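Local coordinates for molybdopterin-guanine dinucleotide biosynthesis protein A (MobA) (Archaeoglobus fulgidus, PDB 3NGW), which probably transfers a guanylyl group from GTP to molybdopterin in the biosynthesis of the molybdenum cofactor, at residues 79-84 against 133-138; 1-6 against 85-90; 111-116 against 157-162; 103-108 against 127-132. All coordinates share one frame; numbering follows the deposited sequence.

Interaction 1: residues 79-84 against 133-138. With CA (calcium ion), chain B.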
loop_
_atom_site.group_PDB
_atom_site.type_symbol
_atom_site.label_atom_id
_atom_site.label_comp_id
_atom_site.label_asym_id
_atom_site.label_seq_id
_atom_site.Cartn_x
_atom_site.Cartn_y
_atom_site.Cartn_z
ATOM N N ALA A 79 -10.451 1.567 -0.854
ATOM C CA ALA A 79 -10.086 2.624 0.088
ATOM C C ALA A 79 -10.656 3.972 -0.357
ATOM O O ALA A 79 -11.158 4.732 0.460
ATOM C CB ALA A 79 -8.559 2.709 0.227
ATOM N N LEU A 80 -10.577 4.275 -1.648
ATOM C CA LEU A 80 -11.114 5.538 -2.125
ATOM C C LEU A 80 -12.618 5.627 -1.891
ATOM O O LEU A 80 -13.130 6.688 -1.521
ATOM C CB LEU A 80 -10.800 5.736 -3.607
ATOM C CG LEU A 80 -9.299 5.855 -3.890
ATOM C CD1 LEU A 80 -9.085 6.026 -5.371
ATOM C CD2 LEU A 80 -8.700 7.029 -3.125
ATOM N N ARG A 81 -13.328 4.517 -2.092
ATOM C CA ARG A 81 -14.779 4.498 -1.888
ATOM C C ARG A 81 -15.133 4.533 -0.399
ATOM O O ARG A 81 -16.241 4.909 -0.025
ATOM C CB ARG A 81 -15.402 3.247 -2.527
ATOM C CG ARG A 81 -15.264 3.161 -4.036
ATOM C CD ARG A 81 -15.886 4.354 -4.743
ATOM N NE ARG A 81 -15.852 4.200 -6.201
ATOM C CZ ARG A 81 -16.034 5.194 -7.068
ATOM N NH1 ARG A 81 -16.262 6.431 -6.639
ATOM N NH2 ARG A 81 -15.992 4.956 -8.369
ATOM N N HIS A 82 -14.187 4.145 0.446
ATOM C CA HIS A 82 -14.406 4.133 1.886
ATOM C C HIS A 82 -14.283 5.500 2.551
ATOM O O HIS A 82 -15.177 5.913 3.284
ATOM C CB HIS A 82 -13.431 3.173 2.563
ATOM C CG HIS A 82 -13.563 3.144 4.050
ATOM N ND1 HIS A 82 -14.677 2.634 4.688
ATOM C CD2 HIS A 82 -12.755 3.615 5.027
ATOM C CE1 HIS A 82 -14.547 2.796 5.989
ATOM N NE2 HIS A 82 -13.388 3.389 6.223
ATOM N N PHE A 83 -13.172 6.193 2.314
ATOM C CA PHE A 83 -12.989 7.494 2.932
ATOM C C PHE A 83 -12.320 8.572 2.084
ATOM O O PHE A 83 -11.857 9.581 2.614
ATOM C CB PHE A 83 -12.261 7.347 4.283
ATOM C CG PHE A 83 -10.876 6.738 4.199
ATOM C CD1 PHE A 83 -10.285 6.439 2.980
ATOM C CD2 PHE A 83 -10.159 6.477 5.369
ATOM C CE1 PHE A 83 -9.001 5.891 2.929
ATOM C CE2 PHE A 83 -8.872 5.928 5.326
ATOM C CZ PHE A 83 -8.298 5.633 4.105
ATOM N N GLY A 84 -12.282 8.371 0.771
ATOM C CA GLY A 84 -11.694 9.362 -0.115
ATOM C C GLY A 84 -10.198 9.279 -0.370
ATOM O O GLY A 84 -9.621 8.192 -0.394
ATOM N N SER A 133 -10.880 11.385 -7.047
ATOM C CA SER A 133 -11.149 11.598 -8.466
ATOM C C SER A 133 -10.587 10.507 -9.380
ATOM O O SER A 133 -10.967 10.418 -10.551
ATOM C CB SER A 133 -10.612 12.965 -8.882
ATOM O OG SER A 133 -9.255 13.130 -8.497
ATOM N N ALA A 134 -9.703 9.679 -8.826
ATOM C CA ALA A 134 -9.078 8.580 -9.549
ATOM C C ALA A 134 -9.869 7.275 -9.436
ATOM O O ALA A 134 -9.610 6.326 -10.165
ATOM C CB ALA A 134 -7.672 8.368 -9.019
ATOM N N ALA A 135 -10.838 7.233 -8.526
ATOM C CA ALA A 135 -11.633 6.026 -8.302
ATOM C C ALA A 135 -12.429 5.467 -9.488
ATOM O O ALA A 135 -12.516 4.250 -9.646
ATOM C CB ALA A 135 -12.569 6.236 -7.119
ATOM N N ASP A 136 -13.016 6.331 -10.308
ATOM C CA ASP A 136 -13.799 5.856 -11.440
ATOM C C ASP A 136 -12.982 5.065 -12.441
ATOM O O ASP A 136 -13.400 3.999 -12.881
ATOM C CB ASP A 136 -14.479 7.020 -12.164
ATOM C CG ASP A 136 -15.549 7.681 -11.328
ATOM O OD1 ASP A 136 -16.301 6.955 -10.644
ATOM O OD2 ASP A 136 -15.643 8.930 -11.359
ATOM N N GLU A 137 -11.825 5.596 -12.814
ATOM C CA GLU A 137 -10.971 4.915 -13.774
ATOM C C GLU A 137 -10.477 3.578 -13.213
ATOM O O GLU A 137 -10.334 2.597 -13.951
ATOM C CB GLU A 137 -9.791 5.809 -14.160
ATOM C CG GLU A 137 -9.474 5.767 -15.643
ATOM C CD GLU A 137 -10.711 5.964 -16.510
ATOM O OE1 GLU A 137 -11.385 7.015 -16.374
ATOM O OE2 GLU A 137 -11.010 5.059 -17.321
ATOM N N LEU A 138 -10.228 3.534 -11.906
ATOM C CA LEU A 138 -9.775 2.306 -11.261
ATOM C C LEU A 138 -10.903 1.288 -11.243
ATOM O O LEU A 138 -10.680 0.100 -11.461
ATOM C CB LEU A 138 -9.310 2.582 -9.824
ATOM C CG LEU A 138 -8.041 3.427 -9.658
ATOM C CD1 LEU A 138 -7.667 3.524 -8.180
ATOM C CD2 LEU A 138 -6.903 2.788 -10.437
HETATM CA CA CA B . -18.160 9.152 -10.127
HETATM O O HOH W 1 -16.310 8.892 -7.950
HETATM O O HOH W 2 -19.539 7.153 -11.474
HETATM O O HOH W 3 -18.559 7.330 -8.331
#
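Two helices of the GT-A-like nucleotidyltransferase fold meet here, the end of helix 72-83 and the start of helix 135-143, with a calcium ion at the outer edge of their contact. The buried side is apolar. Leu-80 turns CD1 to the backbone and methyl of Ala-135, 3.9 Å from its CB, and the same CD1 reaches CD1 of Leu-138 at 4.0 Å. Ala-135 CB also lies under the centre of the Arg-81 guanidinium, 3.6 Å from CZ. The Arg-81 chain bends at chi2 (-58°), which folds the guanidinium back over this methyl. At its edge, NH2 gives a salt bridge to Asp-136 OD1 at 3.0 Å. The acceptor lies in the guanidinium plane, but the donor comes from above the carboxylate plane. The stronger partner of NH2 is Glu-139 OE1. Asp-136 OD2 binds the calcium at 2.8 Å, and OD1 is nearly as close to the ion at 2.9 Å. Three waters also bind the ion, one accepting from Arg-81 NH1. With an alanine here instead of Asp-136, the calcium would probably lose its carboxylate ligand and Arg-81 would keep Glu-139 alone of these two acids. Leu-138 packs back on Ile-73 and Ile-76 of helix 72-83, while Ala-134 touches Asp-114 ahead of strand 115-119.

Interaction 2: residues 1-6 against 85-90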
loop_
_atom_site.group_PDB
_atom_site.type_symbol
_atom_site.label_atom_id
_atom_site.label_comp_id
_atom_site.label_asym_id
_atom_site.label_seq_id
_atom_site.Cartn_x
_atom_site.Cartn_y
_atom_site.Cartn_z
HETATM N N MSE A 1 -4.066 12.931 8.036
HETATM C CA MSE A 1 -3.670 12.087 6.876
HETATM C C MSE A 1 -4.321 10.712 6.884
HETATM O O MSE A 1 -4.270 9.996 7.887
HETATM C CB MSE A 1 -2.161 11.907 6.862
HETATM C CG MSE A 1 -1.714 10.835 5.898
HETATM SE SE MSE A 1 0.132 10.364 6.121
HETATM C CE MSE A 1 0.598 10.359 4.275
ATOM N N LYS A 2 -4.913 10.344 5.752
ATOM C CA LYS A 2 -5.554 9.039 5.598
ATOM C C LYS A 2 -4.589 8.040 4.933
ATOM O O LYS A 2 -3.952 8.350 3.924
ATOM C CB LYS A 2 -6.825 9.170 4.749
ATOM C CG LYS A 2 -8.072 9.526 5.544
ATOM C CD LYS A 2 -9.219 9.939 4.632
ATOM C CE LYS A 2 -8.947 11.301 4.001
ATOM N NZ LYS A 2 -9.914 11.599 2.915
ATOM N N VAL A 3 -4.502 6.842 5.508
ATOM C CA VAL A 3 -3.628 5.784 5.021
ATOM C C VAL A 3 -4.388 4.483 4.781
ATOM O O VAL A 3 -5.126 4.012 5.652
ATOM C CB VAL A 3 -2.496 5.502 6.042
ATOM C CG1 VAL A 3 -1.560 4.432 5.513
ATOM C CG2 VAL A 3 -1.722 6.785 6.337
ATOM N N ALA A 4 -4.216 3.908 3.592
ATOM C CA ALA A 4 -4.864 2.642 3.245
ATOM C C ALA A 4 -3.766 1.598 3.071
ATOM O O ALA A 4 -2.995 1.664 2.123
ATOM C CB ALA A 4 -5.658 2.792 1.941
ATOM N N VAL A 5 -3.694 0.635 3.983
ATOM C CA VAL A 5 -2.674 -0.405 3.909
ATOM C C VAL A 5 -3.233 -1.647 3.214
ATOM O O VAL A 5 -4.220 -2.229 3.663
ATOM C CB VAL A 5 -2.168 -0.774 5.325
ATOM C CG1 VAL A 5 -0.986 -1.745 5.235
ATOM C CG2 VAL A 5 -1.744 0.501 6.068
ATOM N N LEU A 6 -2.612 -2.029 2.100
ATOM C CA LEU A 6 -3.053 -3.192 1.336
ATOM C C LEU A 6 -2.436 -4.454 1.942
ATOM O O LEU A 6 -1.232 -4.677 1.813
ATOM C CB LEU A 6 -2.631 -3.041 -0.133
ATOM C CG LEU A 6 -3.066 -1.771 -0.870
ATOM C CD1 LEU A 6 -2.500 -1.783 -2.279
ATOM C CD2 LEU A 6 -4.580 -1.672 -0.917
ATOM N N SER A 85 -9.580 10.444 -0.566
ATOM C CA SER A 85 -8.150 10.543 -0.837
ATOM C C SER A 85 -7.344 9.959 0.307
ATOM O O SER A 85 -7.734 10.047 1.474
ATOM C CB SER A 85 -7.739 12.005 -1.065
ATOM O OG SER A 85 -7.713 12.748 0.148
ATOM N N CYS A 86 -6.212 9.361 -0.037
ATOM C CA CYS A 86 -5.344 8.745 0.954
ATOM C C CYS A 86 -4.045 8.385 0.282
ATOM O O CYS A 86 -3.891 8.570 -0.919
ATOM C CB CYS A 86 -5.976 7.455 1.468
ATOM S SG CYS A 86 -6.245 6.223 0.149
ATOM N N VAL A 87 -3.114 7.873 1.077
ATOM C CA VAL A 87 -1.840 7.406 0.567
ATOM C C VAL A 87 -1.934 5.904 0.763
ATOM O O VAL A 87 -2.439 5.443 1.790
ATOM C CB VAL A 87 -0.638 7.972 1.363
ATOM C CG1 VAL A 87 -0.371 9.405 0.945
ATOM C CG2 VAL A 87 -0.921 7.899 2.853
ATOM N N VAL A 88 -1.480 5.148 -0.233
ATOM C CA VAL A 88 -1.527 3.693 -0.183
ATOM C C VAL A 88 -0.155 3.140 0.159
ATOM O O VAL A 88 0.867 3.678 -0.252
ATOM C CB VAL A 88 -1.999 3.102 -1.535
ATOM C CG1 VAL A 88 -1.977 1.579 -1.486
ATOM C CG2 VAL A 88 -3.405 3.595 -1.849
ATOM N N ALA A 89 -0.144 2.073 0.936
ATOM C CA ALA A 89 1.093 1.437 1.323
ATOM C C ALA A 89 0.787 -0.048 1.389
ATOM O O ALA A 89 -0.188 -0.463 2.013
ATOM C CB ALA A 89 1.548 1.946 2.670
ATOM N N ALA A 90 1.600 -0.853 0.721
ATOM C CA ALA A 90 1.379 -2.282 0.742
ATOM C C ALA A 90 2.112 -2.881 1.934
ATOM O O ALA A 90 3.148 -2.370 2.364
ATOM C CB ALA A 90 1.864 -2.895 -0.546
#
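Leu-6 has CG anti to its carbonyl carbon (chi1 -55°), and Val-88 has CG1 anti to its backbone N (chi1 177°). These torsions bring Leu-6 CD1 to 3.5 Å from Val-88 CG1, the two side chains crossing obliquely. On the other face of the sheet, Val-3 and Val-87 meet through their CG2 methyls at 3.7 Å. The selenomethionine Met-1 bends at chi3 and sets its CE over the Val-87 methyls, crossing that side chain at about a right angle. On the face of Leu-6 and Val-88, Ala-4 CB rests on Cys-86 SG at 3.9 Å.

Strands 2-6 and 86-90 run parallel with a twist of 26°, their axes 4.6 Å apart at the closest. Their bonds follow the parallel ladder. Val-87 N gives to Lys-2 O, and its own carbonyl takes Ala-4 N at 3.0 Å, nearly straight. Ala-89 then repeats the pattern, its N giving to Ala-4 O and its O taking Leu-6 N at 2.9 Å. Lys-2 curls its chain along the carbonyl of Ser-85, but the bond from NZ to that O is weak. Its stronger partner is Phe-83 O, at the end of helix 72-83.

The pair lies in the parallel part of the GT-A-like alpha/beta sheet. Strand 40-44 bonds to the other edge of strand 2-6. Tyr-36 and Val-32 of helix 28-36 cover the face with Val-3, Val-5 and Ala-89, and Tyr-105 of helix 98-111 packs on Met-1 and Val-87. Helix 72-83 lies on the face of Ala-4, through Ala-79.

Interaction 3: residues 111-116 against 157-162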
loop_
_atom_site.group_PDB
_atom_site.type_symbol
_atom_site.label_atom_id
_atom_site.label_comp_id
_atom_site.label_asym_id
_atom_site.label_seq_id
_atom_site.Cartn_x
_atom_site.Cartn_y
_atom_site.Cartn_z
ATOM N N ALA A 111 -0.900 19.362 -5.025
ATOM C CA ALA A 111 -0.705 19.224 -6.470
ATOM C C ALA A 111 -1.991 19.190 -7.293
ATOM O O ALA A 111 -1.986 19.545 -8.472
ATOM C CB ALA A 111 0.120 17.978 -6.762
ATOM N N GLY A 112 -3.090 18.760 -6.676
ATOM C CA GLY A 112 -4.357 18.683 -7.388
ATOM C C GLY A 112 -4.275 17.743 -8.583
ATOM O O GLY A 112 -4.486 18.146 -9.729
ATOM N N CYS A 113 -3.975 16.479 -8.307
ATOM C CA CYS A 113 -3.835 15.457 -9.339
ATOM C C CYS A 113 -4.614 14.231 -8.904
ATOM O O CYS A 113 -5.000 14.132 -7.746
ATOM C CB CYS A 113 -2.367 15.074 -9.470
ATOM S SG CYS A 113 -1.676 14.529 -7.886
ATOM N N ASP A 114 -4.838 13.287 -9.815
ATOM C CA ASP A 114 -5.564 12.081 -9.435
ATOM C C ASP A 114 -4.667 11.157 -8.606
ATOM O O ASP A 114 -5.144 10.440 -7.731
ATOM C CB ASP A 114 -6.093 11.340 -10.661
ATOM C CG ASP A 114 -7.049 12.178 -11.474
ATOM O OD1 ASP A 114 -7.968 12.785 -10.886
ATOM O OD2 ASP A 114 -6.880 12.221 -12.706
ATOM N N ALA A 115 -3.370 11.178 -8.876
ATOM C CA ALA A 115 -2.427 10.351 -8.129
ATOM C C ALA A 115 -1.010 10.908 -8.216
ATOM O O ALA A 115 -0.616 11.500 -9.223
ATOM C CB ALA A 115 -2.458 8.906 -8.653
ATOM N N LEU A 116 -0.262 10.728 -7.137
ATOM C CA LEU A 116 1.126 11.161 -7.057
ATOM C C LEU A 116 1.883 9.875 -6.741
ATOM O O LEU A 116 1.771 9.338 -5.636
ATOM C CB LEU A 116 1.321 12.175 -5.924
ATOM C CG LEU A 116 2.778 12.614 -5.715
ATOM C CD1 LEU A 116 3.136 13.613 -6.786
ATOM C CD2 LEU A 116 2.969 13.229 -4.339
ATOM N N ASN A 157 -4.868 11.985 -14.562
ATOM C CA ASN A 157 -3.844 13.013 -14.445
ATOM C C ASN A 157 -2.908 12.592 -13.310
ATOM O O ASN A 157 -3.175 12.861 -12.141
ATOM C CB ASN A 157 -4.495 14.371 -14.149
ATOM C CG ASN A 157 -3.480 15.455 -13.806
ATOM O OD1 ASN A 157 -2.461 15.614 -14.489
ATOM N ND2 ASN A 157 -3.763 16.219 -12.753
ATOM N N VAL A 158 -1.815 11.922 -13.666
ATOM C CA VAL A 158 -0.849 11.430 -12.687
ATOM C C VAL A 158 0.441 12.249 -12.595
ATOM O O VAL A 158 0.997 12.668 -13.611
ATOM C CB VAL A 158 -0.461 9.962 -12.994
ATOM C CG1 VAL A 158 0.441 9.419 -11.894
ATOM C CG2 VAL A 158 -1.716 9.103 -13.127
ATOM N N VAL A 159 0.909 12.470 -11.368
ATOM C CA VAL A 159 2.144 13.208 -11.121
ATOM C C VAL A 159 3.207 12.225 -10.652
ATOM O O VAL A 159 3.116 11.692 -9.548
ATOM C CB VAL A 159 1.980 14.284 -10.014
ATOM C CG1 VAL A 159 3.340 14.889 -9.673
ATOM C CG2 VAL A 159 1.038 15.380 -10.483
ATOM N N TYR A 160 4.206 11.969 -11.486
ATOM C CA TYR A 160 5.264 11.047 -11.100
ATOM C C TYR A 160 6.342 11.806 -10.335
ATOM O O TYR A 160 7.050 12.633 -10.892
ATOM C CB TYR A 160 5.804 10.344 -12.348
ATOM C CG TYR A 160 4.800 9.343 -12.888
ATOM C CD1 TYR A 160 4.625 8.106 -12.270
ATOM C CD2 TYR A 160 3.973 9.659 -13.967
ATOM C CE1 TYR A 160 3.650 7.209 -12.708
ATOM C CE2 TYR A 160 2.990 8.766 -14.415
ATOM C CZ TYR A 160 2.838 7.544 -13.778
ATOM O OH TYR A 160 1.870 6.649 -14.191
ATOM N N TYR A 161 6.433 11.528 -9.038
ATOM C CA TYR A 161 7.382 12.191 -8.162
ATOM C C TYR A 161 8.749 11.514 -8.171
ATOM O O TYR A 161 8.861 10.313 -7.927
ATOM C CB TYR A 161 6.831 12.204 -6.742
ATOM C CG TYR A 161 7.358 13.317 -5.871
ATOM C CD1 TYR A 161 6.941 14.634 -6.060
ATOM C CD2 TYR A 161 8.243 13.049 -4.830
ATOM C CE1 TYR A 161 7.388 15.658 -5.224
ATOM C CE2 TYR A 161 8.696 14.063 -3.990
ATOM C CZ TYR A 161 8.260 15.364 -4.193
ATOM O OH TYR A 161 8.678 16.358 -3.345
ATOM N N PRO A 162 9.813 12.285 -8.450
ATOM C CA PRO A 162 11.171 11.740 -8.484
ATOM C C PRO A 162 11.532 11.144 -7.134
ATOM O O PRO A 162 11.565 11.846 -6.118
ATOM C CB PRO A 162 12.023 12.959 -8.827
ATOM C CG PRO A 162 11.089 13.807 -9.630
ATOM C CD PRO A 162 9.825 13.711 -8.814
#
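Gly-112, with positive phi just after helix 98-111, and Cys-113 lead into strand 115-119, which pairs in parallel with strand 158-162 at one margin of the mixed sheet. The side-chain amide of Asn-157 lies beside this turn, its ND2 3.5 Å from Cys-113 CA. Cys-113 turns its CB to Val-159 CG2, 3.6 Å away. Asp-114 then holds Asn-157 by two bonds. Its N gives to Asn-157 O at 2.9 Å, in the carbonyl plane. Its side chain answers, with CG anti to the carbonyl carbon (chi1 -60°) and OD2 taking Asn-157 N at 2.7 Å on the anti side of the carboxylate. OD2, held by Asn-157 N, and OD1, bonded to Ser-133 OG, fix the turn of the carboxylate. Ala-115 continues the ladder and carries its methyl on the same face as Val-158. Its O takes the straightest bond of the pairing, from Val-159 N, 2.8 Å long with an angle of 177° at the hydrogen. Leu-116 lies on the opposite face with Val-159 and also packs on Leu-104 of helix 98-111. Tyr-161 OH is hydrogen-bonded to His-103 NE2 of that helix, and Leu-116 CD1 reaches across to Tyr-161 CB at 4.0 Å.

Interaction 4: residues 103-108 against 127-132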
loop_
_atom_site.group_PDB
_atom_site.type_symbol
_atom_site.label_atom_id
_atom_site.label_comp_id
_atom_site.label_asym_id
_atom_site.label_seq_id
_atom_site.Cartn_x
_atom_site.Cartn_y
_atom_site.Cartn_z
ATOM N N HIS A 103 4.824 13.269 3.442
ATOM C CA HIS A 103 5.213 14.124 2.329
ATOM C C HIS A 103 4.350 13.843 1.096
ATOM O O HIS A 103 3.777 14.762 0.511
ATOM C CB HIS A 103 6.689 13.910 1.995
ATOM C CG HIS A 103 7.196 14.802 0.904
ATOM N ND1 HIS A 103 7.221 16.177 1.014
ATOM C CD2 HIS A 103 7.689 14.515 -0.324
ATOM C CE1 HIS A 103 7.705 16.697 -0.098
ATOM N NE2 HIS A 103 7.996 15.709 -0.928
ATOM N N LEU A 104 4.253 12.570 0.710
ATOM C CA LEU A 104 3.463 12.181 -0.453
ATOM C C LEU A 104 2.026 12.693 -0.394
ATOM O O LEU A 104 1.506 13.203 -1.388
ATOM C CB LEU A 104 3.468 10.654 -0.612
ATOM C CG LEU A 104 4.811 10.040 -1.027
ATOM C CD1 LEU A 104 4.701 8.525 -1.131
ATOM C CD2 LEU A 104 5.240 10.639 -2.371
ATOM N N TYR A 105 1.391 12.563 0.770
ATOM C CA TYR A 105 0.010 13.005 0.955
ATOM C C TYR A 105 -0.131 14.507 0.776
ATOM O O TYR A 105 -0.977 14.985 0.015
ATOM C CB TYR A 105 -0.490 12.638 2.348
ATOM C CG TYR A 105 -1.981 12.784 2.497
ATOM C CD1 TYR A 105 -2.846 11.903 1.861
ATOM C CD2 TYR A 105 -2.531 13.809 3.268
ATOM C CE1 TYR A 105 -4.225 12.032 1.985
ATOM C CE2 TYR A 105 -3.916 13.952 3.402
ATOM C CZ TYR A 105 -4.758 13.057 2.756
ATOM O OH TYR A 105 -6.128 13.171 2.869
ATOM N N LYS A 106 0.701 15.250 1.495
ATOM C CA LYS A 106 0.681 16.707 1.437
ATOM C C LYS A 106 0.913 17.170 0.003
ATOM O O LYS A 106 0.129 17.946 -0.540
ATOM C CB LYS A 106 1.768 17.276 2.357
ATOM C CG LYS A 106 1.704 18.778 2.543
ATOM C CD LYS A 106 2.911 19.288 3.324
ATOM C CE LYS A 106 4.200 19.160 2.505
ATOM N NZ LYS A 106 5.388 19.735 3.210
ATOM N N GLU A 107 1.991 16.683 -0.606
ATOM C CA GLU A 107 2.322 17.051 -1.973
ATOM C C GLU A 107 1.229 16.622 -2.933
ATOM O O GLU A 107 0.915 17.331 -3.890
ATOM C CB GLU A 107 3.648 16.421 -2.398
ATOM C CG GLU A 107 4.875 17.153 -1.879
ATOM C CD GLU A 107 4.928 18.599 -2.350
ATOM O OE1 GLU A 107 4.982 18.830 -3.575
ATOM O OE2 GLU A 107 4.912 19.502 -1.488
ATOM N N GLY A 108 0.650 15.458 -2.673
ATOM C CA GLY A 108 -0.401 14.962 -3.533
ATOM C C GLY A 108 -1.620 15.856 -3.479
ATOM O O GLY A 108 -2.159 16.240 -4.519
ATOM N N LEU A 127 2.754 2.599 -3.203
ATOM C CA LEU A 127 3.345 3.468 -2.199
ATOM C C LEU A 127 3.210 4.867 -2.786
ATOM O O LEU A 127 4.197 5.513 -3.137
ATOM C CB LEU A 127 4.810 3.097 -1.968
ATOM C CG LEU A 127 5.443 3.486 -0.627
ATOM C CD1 LEU A 127 5.968 4.889 -0.661
ATOM C CD2 LEU A 127 4.408 3.321 0.475
ATOM N N ALA A 128 1.959 5.312 -2.908
ATOM C CA ALA A 128 1.655 6.624 -3.474
ATOM C C ALA A 128 0.322 7.216 -3.016
ATOM O O ALA A 128 -0.482 6.563 -2.355
ATOM C CB ALA A 128 1.674 6.536 -4.993
ATOM N N TYR A 129 0.115 8.472 -3.395
ATOM C CA TYR A 129 -1.091 9.220 -3.080
ATOM C C TYR A 129 -2.132 9.049 -4.190
ATOM O O TYR A 129 -1.805 9.107 -5.379
ATOM C CB TYR A 129 -0.744 10.706 -2.937
ATOM C CG TYR A 129 -1.945 11.623 -2.979
ATOM C CD1 TYR A 129 -2.712 11.872 -1.836
ATOM C CD2 TYR A 129 -2.366 12.181 -4.185
ATOM C CE1 TYR A 129 -3.877 12.655 -1.907
ATOM C CE2 TYR A 129 -3.519 12.951 -4.259
ATOM C CZ TYR A 129 -4.267 13.182 -3.126
ATOM O OH TYR A 129 -5.414 13.928 -3.250
ATOM N N TYR A 130 -3.381 8.822 -3.794
ATOM C CA TYR A 130 -4.483 8.682 -4.742
ATOM C C TYR A 130 -5.617 9.562 -4.229
ATOM O O TYR A 130 -5.923 9.553 -3.039
ATOM C CB TYR A 130 -4.977 7.219 -4.846
ATOM C CG TYR A 130 -4.011 6.249 -5.519
ATOM C CD1 TYR A 130 -2.993 5.621 -4.799
ATOM C CD2 TYR A 130 -4.090 5.994 -6.890
ATOM C CE1 TYR A 130 -2.076 4.768 -5.430
ATOM C CE2 TYR A 130 -3.175 5.148 -7.524
ATOM C CZ TYR A 130 -2.175 4.544 -6.790
ATOM O OH TYR A 130 -1.257 3.738 -7.425
ATOM N N ALA A 131 -6.213 10.338 -5.125
ATOM C CA ALA A 131 -7.326 11.203 -4.764
ATOM C C ALA A 131 -8.597 10.471 -5.170
ATOM O O ALA A 131 -8.550 9.546 -5.979
ATOM C CB ALA A 131 -7.226 12.534 -5.502
ATOM N N GLU A 132 -9.726 10.881 -4.603
ATOM C CA GLU A 132 -11.018 10.275 -4.906
ATOM C C GLU A 132 -11.352 10.333 -6.390
ATOM O O GLU A 132 -12.024 9.448 -6.928
ATOM C CB GLU A 132 -12.114 11.000 -4.127
ATOM C CG GLU A 132 -13.518 10.528 -4.430
ATOM C CD GLU A 132 -14.556 11.221 -3.567
ATOM O OE1 GLU A 132 -14.595 10.947 -2.347
ATOM O OE2 GLU A 132 -15.326 12.055 -4.103
#
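The ring of Tyr-129 carries Gly-108 on one face, with the glycine CA 3.8 Å from the ring centroid, a CH-pi contact. At its edge lies Tyr-105 CD1, 3.7 Å from Tyr-129 CD1. The two rings make an offset edge-to-face pair, the edge of Tyr-129 toward the face of Tyr-105. Their centroids are 5.7 Å apart and their planes stand at 71°. With CG anti to the backbone N (chi1 164°), Tyr-129 projects onto helix 98-111, and its CB sits 3.7 Å from Leu-104 O. Gly-108 suits this place, since a CB would run into the Tyr-129 ring. This is helix-on-sheet packing of the alpha/beta fold: strand 129-130, which runs antiparallel to its neighbours 86-90 and 115-119, lies beneath helix 98-111. Replacing Tyr-129 by a leucine would probably leave Gly-108 CA without the ring it lies over, the Tyr-105 face without its aromatic edge, and Glu-109 without the phenol that it bonds. Further along, Leu-104 CD1 meets Leu-127 CD1 at 3.9 Å, the two side chains crossing at about a right angle. The same CD1 lies 3.7 Å from Leu-127 O. Tyr-105 also packs on Val-87, and Leu-127 on Ala-89, both of strand 86-90.

In the fold
Interactions 1, 2 and 4 are mainly buried, and interaction 3 only partly. Interaction 2 is the most central, a parallel strand pair with its centre about 6 Å from the centre of the chain. Interaction 3 is also a parallel pair, but at the margin of the same sheet, with a carboxylate among its bonds. Interaction 4 lays helix 98-111 over that sheet and is aromatic and apolar, with no hydrogen bond across it. Its strand 129-130 lies between strands 86-90 and 115-119, so it joins interactions 2 and 3. Interaction 1 pairs two helices: its inside is apolar, and its exposed outer side is ionic, with the calcium. Single polar contacts tie it to interactions 2 and 3.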